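Local coordinates for uncharacterized protein (Bacteroides ovatus CL02T12C04, PDB 6PTM) that probably acts as an exo-carrageenase of glycoside hydrolase family 42, releasing small products from the chain ends of the red-algal polysaccharide carrageenan, at residues Asn198-Asn203 against Pro210-Glu215; Thr254-Asp257 against Leu262-Gln265; Asp269-Thr274 against Arg383-Gln388; Pro294-Ile299 against Glu373-Leu378. All coordinates share one frame; numbering follows the deposited sequence.

Contact 1 (Asn198-Asn203 against Pro210-Glu215); sequences NANVIN and PKVINE
The side-chain amide of Asn-200 turns one flat face to Val-212, whose methyl CG2 sits squarely over it. CG2 is 3.5 Å from Asn-200 CG and 3.6 Å from Asn-200 ND2, with OD1 nearly as close, so the methyl rests on the middle of the group rather than against either polar atom. The residue's own backbone nitrogen lies on the other side of that plane. Having CG anti to the carbonyl carbon (chi1 -60°) brings the amide toward the helix, and chi2 (144°) turns its face to the valine. In the same amide, OD1 accepts a hydrogen bond from the backbone N of Thr-197, which restrains the amide's rotation and leaves its face for the valine. Val-212 is buried and also leans on Phe-194 of strand 192-197.

A second and looser touch lies nearer the surface, where the two side chains meet at about a right angle. Here the end of Ile-202 reaches the proline ring that opens the helix, with Ile-202 CD1 4.2 Å from Pro-210 CD. No hydrogen bond joins the two segments, yet the loop has bonds of its own. Val-201 N is 3.0 Å from Asn-198 O, closing the short 3-10 turn; Val-201 O accepts from Trp-237 NE1; and Asn-200 is backbone-bonded to Ser-209, just before the helix. The loop is thereby folded back on the start of the helix it leads into. This is the strand-to-helix connection of a beta/alpha repeat, here between strand 192-197 and helix 210-218 of the (beta/alpha)8 barrel expected for this glycoside hydrolase family.

Contact 2 (Thr254-Asp257 against Leu262-Gln265); sequences TMYD and LARQ
The end of a strand-to-helix connection of the barrel folds against the helix it feeds, as Tyr-256 and Asp-257 close over Ala-263 in the first turns of helix 261-278. The alanine methyl is the whole of the helix's contribution. Ala-263 CB lies 3.6 Å from Tyr-256 CD2 and almost as near CE2, approaching the ring obliquely, and it is only 3.2 Å from Asp-257 O. That last approach is tight.

The phenol ring is hemmed in by its own segment as well: Thr-254 CG2 stands 4.0 Å above the Tyr-256 ring plane, displaced toward the rim. With CG set between the backbone N and the carbonyl carbon (chi1 65°), the ring runs past the alanine methyl. Its hydroxyl is engaged by His-231 ND1 and by Asn-267 ND2, one turn further along the same helix, so a buried polar end is satisfied while the ring flank packs on carbon.

Within the (beta/alpha)8 barrel, this loop follows strand 225-230 and lies on the side of the strands' C-terminal ends, the side that holds the active site in such enzymes. Its chain bends sharply at Met-255, the centre of an inverse gamma turn, with a weak bond of 3.1 Å from Tyr-256 N to Thr-254 O. The carboxylate of Asp-257 is engaged elsewhere, OD2 bonding to Ser-309 OG and OD1 to the backbone N of Asn-259.

Contact 3 (Asp269-Thr274 against Arg383-Gln388); sequences DLIKGT and RKYDPQ
Carbon-on-ring contacts at Tyr-385 join the two helices. The backbone carbon of Lys-272 sits over one face of the ring, a CH-pi contact with Lys-272 CA 3.9 Å from the centroid of the Tyr-385 ring and 19° off its normal. On the opposite face Lys-384 CB lies 3.6 Å above the Tyr-385 ring plane, so the phenol is sandwiched between aliphatic groups.

Ordinary apolar packing adds to this. Ile-271 CG2 meets Tyr-385 CD1 obliquely at 4.1 Å, while the stem of Lys-272 passes the phenol oxygen at a slant, with Lys-272 CG 3.4 Å from Tyr-385 OH. That lysine chain leaves with CG anti to its own nitrogen (chi1 -178°), laying its methylenes by the hydroxyl before the amine bends away. Were Tyr-385 an alanine, the Lys-272 backbone would probably lose its ring cover and a gap would be likely to open between the helices.

No hydrogen bond crosses between the segments. Within the first, Thr-274 OG1 donates to Leu-270 O at 2.8 Å, reaching it from above the carbonyl plane. In the second, Asp-386 OD1 accepts from Gln-388 N at 3.1 Å, forming an Asx turn as the chain leaves the helix; its OD2 has an outside partner, Tyr-288 OH. Neighbouring helices packed side by side, here 261-278 and 358-385, are typical of the outer layer of a (beta/alpha)8 barrel.

Contact 4 (Pro294-Ile299 against Glu373-Leu378); sequences PHWNCI and EWFSFL
Phe-375 pushes its ring tip into the notch between Pro-294 and Trp-296, packing helix 358-385 under the loop that leaves strand 288-292. This is a strand-loop-helix unit of the (beta/alpha)8 barrel. In related glycoside hydrolases the end of this fourth strand carries the acid/base glutamate, so the loop probably borders the active site.

The bump is the CZ-CE2 corner of Phe-375, and the hollow has two walls. On one, Pro-294 CB lies 3.7 Å from Phe-375 CZ, at the phenyl's edge, with the rest of the pyrrolidine ring beside it. On the other, the six-membered end of the Trp-296 indole comes from the opposite direction, Trp-296 CH2 lying 3.9 Å from both CZ and CE2 of Phe-375; CZ sits at the indole's edge near its plane. Phe-375 is aimed there with CG anti to its carbonyl carbon (chi1 -76°). Behind the bump, Trp-374 CD1 rests 3.8 Å above the centre of the Phe-375 ring, closing one of its faces. A leucine in place of Phe-375 would probably leave the notch partly unfilled and deprive both Trp-374 and the proline of the surface they lean on.

Strand 391-394 closes the floor, where Ile-393 touches both Pro-294 and Phe-375. The six-membered ring of Trp-296 and the five-membered ring of Trp-374 also meet, obliquely, their planes at 73°. Leu-378 CD1 supports the helix tryptophan from 3.5 Å above the Trp-374 ring plane, while Trp-296 CH2 reaches Trp-374 CD1 at 4.1 Å.

Contacts 2 and 4 are buried, whereas contacts 1 and 3 are only partly so. The contacts are joined through shared helices of neighbouring barrel units: contacts 2 and 3 share helix 261-278, and contacts 3 and 4 share helix 358-385. Across the segments every contact is apolar or nearly so, but the partners differ, from an amide face under a methyl in contact 1 to a cluster of aromatic rings in contact 4. Contacts 2 and 4 are also tied nearer the surface, where Arg-264 forms a salt bridge with Glu-373. Leu-270 of contact 3 packs against Asn-198 and Val-201 of contact 1, extending the same layer outward.

Contact 1 (Asn198-Asn203 against Pro210-Glu215)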
loop_
_atom_site.group_PDB
_atom_site.type_symbol
_atom_site.label_atom_id
_atom_site.label_comp_id
_atom_site.label_asym_id
_atom_site.label_seq_id
_atom_site.Cartn_x
_atom_site.Cartn_y
_atom_site.Cartn_z
ATOM N N ASN A 198 3.604 24.473 -6.300
ATOM C CA ASN A 198 3.230 25.860 -5.966
ATOM C C ASN A 198 4.279 26.842 -6.520
ATOM O O ASN A 198 3.926 27.986 -6.719
ATOM C CB ASN A 198 2.957 26.005 -4.481
ATOM C CG ASN A 198 1.699 25.259 -4.103
ATOM O OD1 ASN A 198 0.612 25.632 -4.513
ATOM N ND2 ASN A 198 1.848 24.231 -3.309
ATOM N N ALA A 199 5.517 26.434 -6.786
ATOM C CA ALA A 199 6.531 27.354 -7.374
ATOM C C ALA A 199 6.087 27.778 -8.781
ATOM O O ALA A 199 6.640 28.758 -9.304
ATOM C CB ALA A 199 7.909 26.733 -7.392
ATOM N N ASN A 200 5.119 27.087 -9.390
ATOM C CA ASN A 200 4.632 27.456 -10.750
ATOM C C ASN A 200 3.684 28.644 -10.637
ATOM O O ASN A 200 3.250 29.143 -11.703
ATOM C CB ASN A 200 3.906 26.315 -11.472
ATOM C CG ASN A 200 4.736 25.072 -11.707
ATOM O OD1 ASN A 200 4.205 23.966 -11.631
ATOM N ND2 ASN A 200 6.012 25.243 -12.013
ATOM N N VAL A 201 3.293 29.037 -9.406
ATOM C CA VAL A 201 2.566 30.313 -9.171
ATOM C C VAL A 201 3.649 31.390 -9.041
ATOM O O VAL A 201 4.337 31.409 -7.983
ATOM C CB VAL A 201 1.650 30.288 -7.929
ATOM C CG1 VAL A 201 0.915 31.618 -7.778
ATOM C CG2 VAL A 201 0.650 29.145 -7.960
ATOM N N ILE A 202 3.820 32.239 -10.057
ATOM C CA ILE A 202 5.024 33.103 -10.166
ATOM C C ILE A 202 4.745 34.487 -9.559
ATOM O O ILE A 202 5.699 35.227 -9.453
ATOM C CB ILE A 202 5.582 33.181 -11.614
ATOM C CG1 ILE A 202 4.642 33.935 -12.560
ATOM C CG2 ILE A 202 5.931 31.780 -12.125
ATOM C CD1 ILE A 202 5.118 34.012 -13.992
ATOM N N ASN A 203 3.516 34.809 -9.159
ATOM C CA ASN A 203 3.307 36.130 -8.507
ATOM C C ASN A 203 2.104 36.128 -7.559
ATOM O O ASN A 203 1.326 35.170 -7.543
ATOM C CB ASN A 203 3.272 37.312 -9.484
ATOM C CG ASN A 203 2.205 37.210 -10.549
ATOM O OD1 ASN A 203 1.082 36.831 -10.272
ATOM N ND2 ASN A 203 2.546 37.577 -11.768
ATOM N N PRO A 210 4.422 30.379 -17.621
ATOM C CA PRO A 210 4.140 30.099 -19.036
ATOM C C PRO A 210 4.533 28.708 -19.547
ATOM O O PRO A 210 3.800 28.203 -20.351
ATOM C CB PRO A 210 4.942 31.191 -19.757
ATOM C CG PRO A 210 4.783 32.357 -18.806
ATOM C CD PRO A 210 5.036 31.699 -17.444
ATOM N N LYS A 211 5.622 28.127 -19.047
ATOM C CA LYS A 211 6.103 26.773 -19.433
ATOM C C LYS A 211 5.022 25.751 -19.074
ATOM O O LYS A 211 4.796 24.806 -19.869
ATOM C CB LYS A 211 7.429 26.457 -18.729
ATOM C CG LYS A 211 8.067 25.117 -19.083
ATOM C CD LYS A 211 9.392 24.838 -18.351
ATOM C CE LYS A 211 10.254 23.754 -18.979
ATOM N N VAL A 212 4.320 25.969 -17.961
ATOM C CA VAL A 212 3.277 25.026 -17.471
ATOM C C VAL A 212 2.014 25.208 -18.322
ATOM O O VAL A 212 1.423 24.215 -18.789
ATOM C CB VAL A 212 3.022 25.240 -15.958
ATOM C CG1 VAL A 212 1.849 24.420 -15.484
ATOM C CG2 VAL A 212 4.245 24.897 -15.146
ATOM N N ILE A 213 1.596 26.450 -18.563
ATOM C CA ILE A 213 0.439 26.701 -19.469
ATOM C C ILE A 213 0.695 26.050 -20.840
ATOM O O ILE A 213 -0.237 25.411 -21.374
ATOM C CB ILE A 213 0.155 28.204 -19.599
ATOM C CG1 ILE A 213 -0.077 28.880 -18.243
ATOM C CG2 ILE A 213 -1.001 28.453 -20.541
ATOM C CD1 ILE A 213 -1.223 28.271 -17.473
ATOM N N ASN A 214 1.874 26.273 -21.433
ATOM C CA ASN A 214 2.215 25.732 -22.771
ATOM C C ASN A 214 2.072 24.208 -22.754
ATOM O O ASN A 214 1.463 23.655 -23.713
ATOM C CB ASN A 214 3.631 26.125 -23.197
ATOM C CG ASN A 214 3.703 27.578 -23.627
ATOM O OD1 ASN A 214 2.700 28.134 -24.026
ATOM N ND2 ASN A 214 4.881 28.183 -23.616
ATOM N N GLU A 215 2.584 23.553 -21.713
ATOM C CA GLU A 215 2.534 22.075 -21.631
ATOM C C GLU A 215 1.075 21.647 -21.580
ATOM O O GLU A 215 0.674 20.785 -22.386
ATOM C CB GLU A 215 3.322 21.592 -20.429
ATOM C CG GLU A 215 3.890 20.214 -20.645
ATOM C CD GLU A 215 4.515 19.639 -19.391
ATOM O OE1 GLU A 215 5.093 20.427 -18.574
ATOM O OE2 GLU A 215 4.387 18.423 -19.208
#

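Contact 2 (Thr254-Asp257 against Leu262-Gln265)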
loop_
_atom_site.group_PDB
_atom_site.type_symbol
_atom_site.label_atom_id
_atom_site.label_comp_id
_atom_site.label_asym_id
_atom_site.label_seq_id
_atom_site.Cartn_x
_atom_site.Cartn_y
_atom_site.Cartn_z
ATOM N N THR A 254 6.229 18.924 2.708
ATOM C CA THR A 254 5.408 20.183 2.717
ATOM C C THR A 254 6.202 21.292 3.429
ATOM O O THR A 254 6.094 21.430 4.666
ATOM C CB THR A 254 4.009 19.981 3.329
ATOM O OG1 THR A 254 3.344 18.863 2.747
ATOM C CG2 THR A 254 3.135 21.206 3.159
ATOM N N MET A 255 7.002 22.053 2.689
ATOM C CA MET A 255 8.023 22.948 3.284
ATOM C C MET A 255 7.428 24.361 3.393
ATOM O O MET A 255 8.026 25.354 2.931
ATOM C CB MET A 255 9.307 22.922 2.451
ATOM C CG MET A 255 10.050 21.616 2.546
ATOM S SD MET A 255 10.275 21.110 4.264
ATOM C CE MET A 255 11.274 22.491 4.839
ATOM N N TYR A 256 6.244 24.440 3.972
ATOM C CA TYR A 256 5.516 25.695 4.238
ATOM C C TYR A 256 4.384 25.354 5.214
ATOM O O TYR A 256 4.119 24.176 5.459
ATOM C CB TYR A 256 5.057 26.344 2.931
ATOM C CG TYR A 256 4.043 25.587 2.110
ATOM C CD1 TYR A 256 4.415 24.757 1.059
ATOM C CD2 TYR A 256 2.692 25.683 2.393
ATOM C CE1 TYR A 256 3.465 24.058 0.313
ATOM C CE2 TYR A 256 1.741 24.955 1.690
ATOM C CZ TYR A 256 2.115 24.168 0.612
ATOM O OH TYR A 256 1.139 23.488 -0.101
ATOM N N ASP A 257 3.720 26.383 5.716
ATOM C CA ASP A 257 2.707 26.268 6.788
ATOM C C ASP A 257 1.340 26.011 6.159
ATOM O O ASP A 257 0.801 26.941 5.560
ATOM C CB ASP A 257 2.683 27.571 7.585
ATOM C CG ASP A 257 1.656 27.546 8.703
ATOM O OD1 ASP A 257 1.077 26.471 8.950
ATOM O OD2 ASP A 257 1.490 28.583 9.341
ATOM N N LEU A 262 -1.370 32.707 3.137
ATOM C CA LEU A 262 -0.679 32.921 1.859
ATOM C C LEU A 262 -0.433 31.541 1.229
ATOM O O LEU A 262 -0.415 31.431 -0.017
ATOM C CB LEU A 262 0.601 33.717 2.104
ATOM C CG LEU A 262 1.391 34.054 0.855
ATOM C CD1 LEU A 262 0.593 34.985 -0.031
ATOM C CD2 LEU A 262 2.727 34.654 1.223
ATOM N N ALA A 263 -0.325 30.500 2.048
ATOM C CA ALA A 263 -0.191 29.118 1.545
ATOM C C ALA A 263 -1.490 28.731 0.842
ATOM O O ALA A 263 -1.430 28.181 -0.272
ATOM C CB ALA A 263 0.160 28.178 2.676
ATOM N N ARG A 264 -2.635 29.011 1.465
ATOM C CA ARG A 264 -3.963 28.711 0.881
ATOM C C ARG A 264 -4.197 29.544 -0.410
ATOM O O ARG A 264 -4.742 28.979 -1.403
ATOM C CB ARG A 264 -5.046 28.892 1.950
ATOM C CG ARG A 264 -4.716 28.140 3.234
ATOM C CD ARG A 264 -5.696 27.038 3.555
ATOM N NE ARG A 264 -5.202 26.071 4.548
ATOM C CZ ARG A 264 -5.990 25.193 5.172
ATOM N NH1 ARG A 264 -7.296 25.211 4.945
ATOM N NH2 ARG A 264 -5.482 24.316 6.023
ATOM N N GLN A 265 -3.822 30.824 -0.426
ATOM C CA GLN A 265 -3.925 31.655 -1.663
ATOM C C GLN A 265 -3.127 30.960 -2.786
ATOM O O GLN A 265 -3.636 30.807 -3.925
ATOM C CB GLN A 265 -3.416 33.082 -1.419
ATOM C CG GLN A 265 -3.297 33.922 -2.708
ATOM C CD GLN A 265 -2.564 35.218 -2.453
ATOM O OE1 GLN A 265 -2.854 35.874 -1.468
ATOM N NE2 GLN A 265 -1.563 35.551 -3.277
#

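Contact 3 (Asp269-Thr274 against Arg383-Gln388)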
loop_
_atom_site.group_PDB
_atom_site.type_symbol
_atom_site.label_atom_id
_atom_site.label_comp_id
_atom_site.label_asym_id
_atom_site.label_seq_id
_atom_site.Cartn_x
_atom_site.Cartn_y
_atom_site.Cartn_z
ATOM N N ASP A 269 -4.508 29.355 -6.190
ATOM C CA ASP A 269 -4.083 29.993 -7.465
ATOM C C ASP A 269 -3.510 28.920 -8.391
ATOM O O ASP A 269 -3.840 28.944 -9.603
ATOM C CB ASP A 269 -3.111 31.157 -7.233
ATOM C CG ASP A 269 -3.774 32.449 -6.791
ATOM O OD1 ASP A 269 -4.983 32.553 -6.900
ATOM O OD2 ASP A 269 -3.052 33.342 -6.383
ATOM N N LEU A 270 -2.672 28.025 -7.860
ATOM C CA LEU A 270 -2.128 26.906 -8.661
ATOM C C LEU A 270 -3.289 26.121 -9.278
ATOM O O LEU A 270 -3.285 25.940 -10.526
ATOM C CB LEU A 270 -1.208 25.996 -7.828
ATOM C CG LEU A 270 -0.566 24.868 -8.626
ATOM C CD1 LEU A 270 0.333 25.422 -9.733
ATOM C CD2 LEU A 270 0.246 23.946 -7.729
ATOM N N ILE A 271 -4.273 25.735 -8.466
ATOM C CA ILE A 271 -5.321 24.772 -8.908
ATOM C C ILE A 271 -6.235 25.451 -9.935
ATOM O O ILE A 271 -6.494 24.855 -10.965
ATOM C CB ILE A 271 -6.024 24.216 -7.663
ATOM C CG1 ILE A 271 -5.092 23.254 -6.929
ATOM C CG2 ILE A 271 -7.321 23.541 -8.011
ATOM C CD1 ILE A 271 -5.482 22.970 -5.491
ATOM N N LYS A 272 -6.642 26.693 -9.673
ATOM C CA LYS A 272 -7.478 27.569 -10.542
ATOM C C LYS A 272 -6.807 27.729 -11.914
ATOM O O LYS A 272 -7.513 27.669 -12.911
ATOM C CB LYS A 272 -7.611 28.891 -9.776
ATOM C CG LYS A 272 -8.444 30.019 -10.352
ATOM C CD LYS A 272 -8.587 31.153 -9.326
ATOM C CE LYS A 272 -8.361 32.540 -9.879
ATOM N NZ LYS A 272 -9.382 32.873 -10.898
ATOM N N GLY A 273 -5.481 27.844 -11.964
ATOM C CA GLY A 273 -4.759 28.221 -13.187
ATOM C C GLY A 273 -4.347 27.014 -14.012
ATOM O O GLY A 273 -3.875 27.227 -15.158
ATOM N N THR A 274 -4.516 25.795 -13.477
ATOM C CA THR A 274 -4.007 24.563 -14.117
ATOM C C THR A 274 -5.145 23.570 -14.344
ATOM O O THR A 274 -5.247 23.062 -15.456
ATOM C CB THR A 274 -2.858 23.942 -13.305
ATOM O OG1 THR A 274 -3.318 23.590 -11.992
ATOM C CG2 THR A 274 -1.673 24.880 -13.221
ATOM N N ARG A 383 -11.938 20.089 -7.037
ATOM C CA ARG A 383 -13.319 19.738 -7.450
ATOM C C ARG A 383 -14.068 20.938 -8.056
ATOM O O ARG A 383 -14.932 20.661 -8.899
ATOM C CB ARG A 383 -14.095 19.112 -6.292
ATOM C CG ARG A 383 -13.589 17.720 -5.950
ATOM C CD ARG A 383 -14.174 16.627 -6.827
ATOM N NE ARG A 383 -15.602 16.575 -6.600
ATOM C CZ ARG A 383 -16.172 16.089 -5.511
ATOM N NH1 ARG A 383 -15.419 15.557 -4.561
ATOM N NH2 ARG A 383 -17.495 16.144 -5.388
ATOM N N LYS A 384 -13.738 22.180 -7.674
ATOM C CA LYS A 384 -14.297 23.433 -8.252
ATOM C C LYS A 384 -14.023 23.493 -9.754
ATOM O O LYS A 384 -14.890 23.979 -10.433
ATOM C CB LYS A 384 -13.686 24.695 -7.652
ATOM C CG LYS A 384 -14.144 24.955 -6.224
ATOM C CD LYS A 384 -13.719 26.289 -5.653
ATOM C CE LYS A 384 -14.022 26.374 -4.167
ATOM N NZ LYS A 384 -13.309 27.520 -3.581
ATOM N N TYR A 385 -12.872 23.009 -10.229
ATOM C CA TYR A 385 -12.461 23.072 -11.654
ATOM C C TYR A 385 -12.627 21.708 -12.337
ATOM O O TYR A 385 -12.855 21.681 -13.553
ATOM C CB TYR A 385 -11.083 23.726 -11.725
ATOM C CG TYR A 385 -11.083 25.064 -11.039
ATOM C CD1 TYR A 385 -10.642 25.214 -9.732
ATOM C CD2 TYR A 385 -11.666 26.153 -11.656
ATOM C CE1 TYR A 385 -10.694 26.436 -9.083
ATOM C CE2 TYR A 385 -11.737 27.379 -11.019
ATOM C CZ TYR A 385 -11.268 27.512 -9.726
ATOM O OH TYR A 385 -11.339 28.735 -9.151
ATOM N N ASP A 386 -12.600 20.595 -11.611
ATOM C CA ASP A 386 -12.831 19.248 -12.213
ATOM C C ASP A 386 -13.797 18.466 -11.331
ATOM O O ASP A 386 -13.373 17.741 -10.423
ATOM C CB ASP A 386 -11.515 18.476 -12.359
ATOM C CG ASP A 386 -11.680 17.091 -12.960
ATOM O OD1 ASP A 386 -12.827 16.711 -13.234
ATOM O OD2 ASP A 386 -10.668 16.379 -13.073
ATOM N N PRO A 387 -15.122 18.566 -11.563
ATOM C CA PRO A 387 -16.088 17.952 -10.653
ATOM C C PRO A 387 -16.058 16.407 -10.662
ATOM O O PRO A 387 -16.585 15.827 -9.731
ATOM C CB PRO A 387 -17.438 18.525 -11.119
ATOM C CG PRO A 387 -17.070 19.699 -12.024
ATOM C CD PRO A 387 -15.764 19.286 -12.681
ATOM N N GLN A 388 -15.356 15.786 -11.617
ATOM C CA GLN A 388 -15.098 14.323 -11.668
ATOM C C GLN A 388 -13.767 13.947 -10.970
ATOM O O GLN A 388 -13.392 12.795 -11.015
ATOM C CB GLN A 388 -15.069 13.848 -13.128
ATOM C CG GLN A 388 -16.330 14.180 -13.917
ATOM C CD GLN A 388 -17.557 13.748 -13.151
ATOM O OE1 GLN A 388 -18.408 14.562 -12.779
ATOM N NE2 GLN A 388 -17.636 12.453 -12.866
#

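Contact 4 (Pro294-Ile299 against Glu373-Leu378)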
loop_
_atom_site.group_PDB
_atom_site.type_symbol
_atom_site.label_atom_id
_atom_site.label_comp_id
_atom_site.label_asym_id
_atom_site.label_seq_id
_atom_site.Cartn_x
_atom_site.Cartn_y
_atom_site.Cartn_z
ATOM N N PRO A 294 3.377 12.776 3.026
ATOM C CA PRO A 294 3.126 13.828 4.013
ATOM C C PRO A 294 3.281 13.312 5.453
ATOM O O PRO A 294 3.004 12.121 5.736
ATOM C CB PRO A 294 1.666 14.216 3.727
ATOM C CG PRO A 294 1.084 12.921 3.257
ATOM C CD PRO A 294 2.147 12.395 2.303
ATOM N N HIS A 295 3.773 14.204 6.320
ATOM C CA HIS A 295 3.816 14.020 7.784
ATOM C C HIS A 295 4.256 15.336 8.409
ATOM O O HIS A 295 5.030 16.107 7.746
ATOM C CB HIS A 295 4.655 12.797 8.204
ATOM C CG HIS A 295 5.905 12.552 7.405
ATOM N ND1 HIS A 295 7.101 13.142 7.718
ATOM C CD2 HIS A 295 6.161 11.721 6.361
ATOM C CE1 HIS A 295 8.032 12.742 6.869
ATOM N NE2 HIS A 295 7.495 11.844 6.039
ATOM N N TRP A 296 3.698 15.585 9.590
ATOM C CA TRP A 296 3.892 16.794 10.420
ATOM C C TRP A 296 4.332 16.359 11.811
ATOM O O TRP A 296 3.660 16.731 12.808
ATOM C CB TRP A 296 2.608 17.625 10.431
ATOM C CG TRP A 296 2.363 18.333 9.130
ATOM C CD1 TRP A 296 2.685 19.626 8.846
ATOM C CD2 TRP A 296 1.784 17.799 7.926
ATOM N NE1 TRP A 296 2.325 19.944 7.570
ATOM C CE2 TRP A 296 1.742 18.858 6.988
ATOM C CE3 TRP A 296 1.230 16.567 7.577
ATOM C CZ2 TRP A 296 1.229 18.704 5.707
ATOM C CZ3 TRP A 296 0.714 16.412 6.311
ATOM C CH2 TRP A 296 0.721 17.463 5.386
ATOM N N ASN A 297 5.369 15.512 11.850
ATOM C CA ASN A 297 5.897 14.969 13.120
ATOM C C ASN A 297 6.248 16.145 14.033
ATOM O O ASN A 297 6.789 17.149 13.546
ATOM C CB ASN A 297 7.125 14.083 12.943
ATOM C CG ASN A 297 6.868 12.857 12.093
ATOM O OD1 ASN A 297 5.730 12.402 11.990
ATOM N ND2 ASN A 297 7.937 12.259 11.554
ATOM N N CYS A 298 5.941 16.005 15.315
ATOM C CA CYS A 298 5.913 17.125 16.276
ATOM C C CYS A 298 6.403 16.641 17.654
ATOM O O CYS A 298 5.994 17.230 18.652
ATOM C CB CYS A 298 4.503 17.704 16.302
ATOM S SG CYS A 298 3.241 16.559 16.916
ATOM N N ILE A 299 7.220 15.592 17.713
ATOM C CA ILE A 299 7.910 15.167 18.966
ATOM C C ILE A 299 9.370 15.633 18.880
ATOM O O ILE A 299 10.107 15.313 17.912
ATOM C CB ILE A 299 7.760 13.664 19.238
ATOM C CG1 ILE A 299 6.282 13.327 19.459
ATOM C CG2 ILE A 299 8.631 13.240 20.420
ATOM C CD1 ILE A 299 5.979 11.853 19.564
ATOM N N GLU A 373 -8.136 18.280 7.408
ATOM C CA GLU A 373 -8.798 19.515 6.874
ATOM C C GLU A 373 -7.982 20.084 5.692
ATOM O O GLU A 373 -8.574 20.500 4.660
ATOM C CB GLU A 373 -9.018 20.519 8.004
ATOM C CG GLU A 373 -9.770 21.774 7.564
ATOM C CD GLU A 373 -8.956 22.810 6.808
ATOM O OE1 GLU A 373 -7.759 22.995 7.132
ATOM O OE2 GLU A 373 -9.531 23.445 5.895
ATOM N N TRP A 374 -6.658 20.059 5.792
ATOM C CA TRP A 374 -5.775 20.583 4.733
ATOM C C TRP A 374 -6.030 19.804 3.440
ATOM O O TRP A 374 -6.205 20.420 2.378
ATOM C CB TRP A 374 -4.325 20.514 5.223
ATOM C CG TRP A 374 -3.292 20.557 4.137
ATOM C CD1 TRP A 374 -2.456 19.551 3.736
ATOM C CD2 TRP A 374 -2.990 21.686 3.317
ATOM N NE1 TRP A 374 -1.639 19.988 2.734
ATOM C CE2 TRP A 374 -1.960 21.283 2.438
ATOM C CE3 TRP A 374 -3.483 22.996 3.252
ATOM C CZ2 TRP A 374 -1.399 22.162 1.519
ATOM C CZ3 TRP A 374 -2.914 23.864 2.351
ATOM C CH2 TRP A 374 -1.906 23.441 1.484
ATOM N N PHE A 375 -6.057 18.478 3.527
ATOM C CA PHE A 375 -6.257 17.606 2.350
ATOM C C PHE A 375 -7.689 17.760 1.844
ATOM O O PHE A 375 -7.855 17.680 0.596
ATOM C CB PHE A 375 -5.852 16.166 2.666
ATOM C CG PHE A 375 -4.362 15.993 2.677
ATOM C CD1 PHE A 375 -3.618 16.271 1.547
ATOM C CD2 PHE A 375 -3.695 15.615 3.827
ATOM C CE1 PHE A 375 -2.246 16.127 1.561
ATOM C CE2 PHE A 375 -2.320 15.484 3.838
ATOM C CZ PHE A 375 -1.594 15.770 2.718
ATOM N N SER A 376 -8.662 17.995 2.728
ATOM C CA SER A 376 -10.039 18.350 2.334
ATOM C C SER A 376 -10.044 19.664 1.541
ATOM O O SER A 376 -10.724 19.708 0.491
ATOM C CB SER A 376 -11.002 18.397 3.512
ATOM O OG SER A 376 -11.172 17.086 4.043
ATOM N N PHE A 377 -9.347 20.694 2.017
ATOM C CA PHE A 377 -9.194 21.992 1.301
ATOM C C PHE A 377 -8.623 21.730 -0.101
ATOM O O PHE A 377 -9.238 22.165 -1.074
ATOM C CB PHE A 377 -8.329 22.984 2.092
ATOM C CG PHE A 377 -7.792 24.142 1.286
ATOM C CD1 PHE A 377 -8.613 25.206 0.929
ATOM C CD2 PHE A 377 -6.466 24.152 0.871
ATOM C CE1 PHE A 377 -8.127 26.242 0.141
ATOM C CE2 PHE A 377 -5.980 25.189 0.081
ATOM C CZ PHE A 377 -6.816 26.225 -0.289
ATOM N N LEU A 378 -7.516 21.005 -0.244
ATOM C CA LEU A 378 -6.900 20.795 -1.592
ATOM C C LEU A 378 -7.899 20.102 -2.528
ATOM O O LEU A 378 -8.067 20.561 -3.665
ATOM C CB LEU A 378 -5.614 19.963 -1.462
ATOM C CG LEU A 378 -4.424 20.686 -0.845
ATOM C CD1 LEU A 378 -3.225 19.744 -0.747
ATOM C CD2 LEU A 378 -4.051 21.974 -1.616
#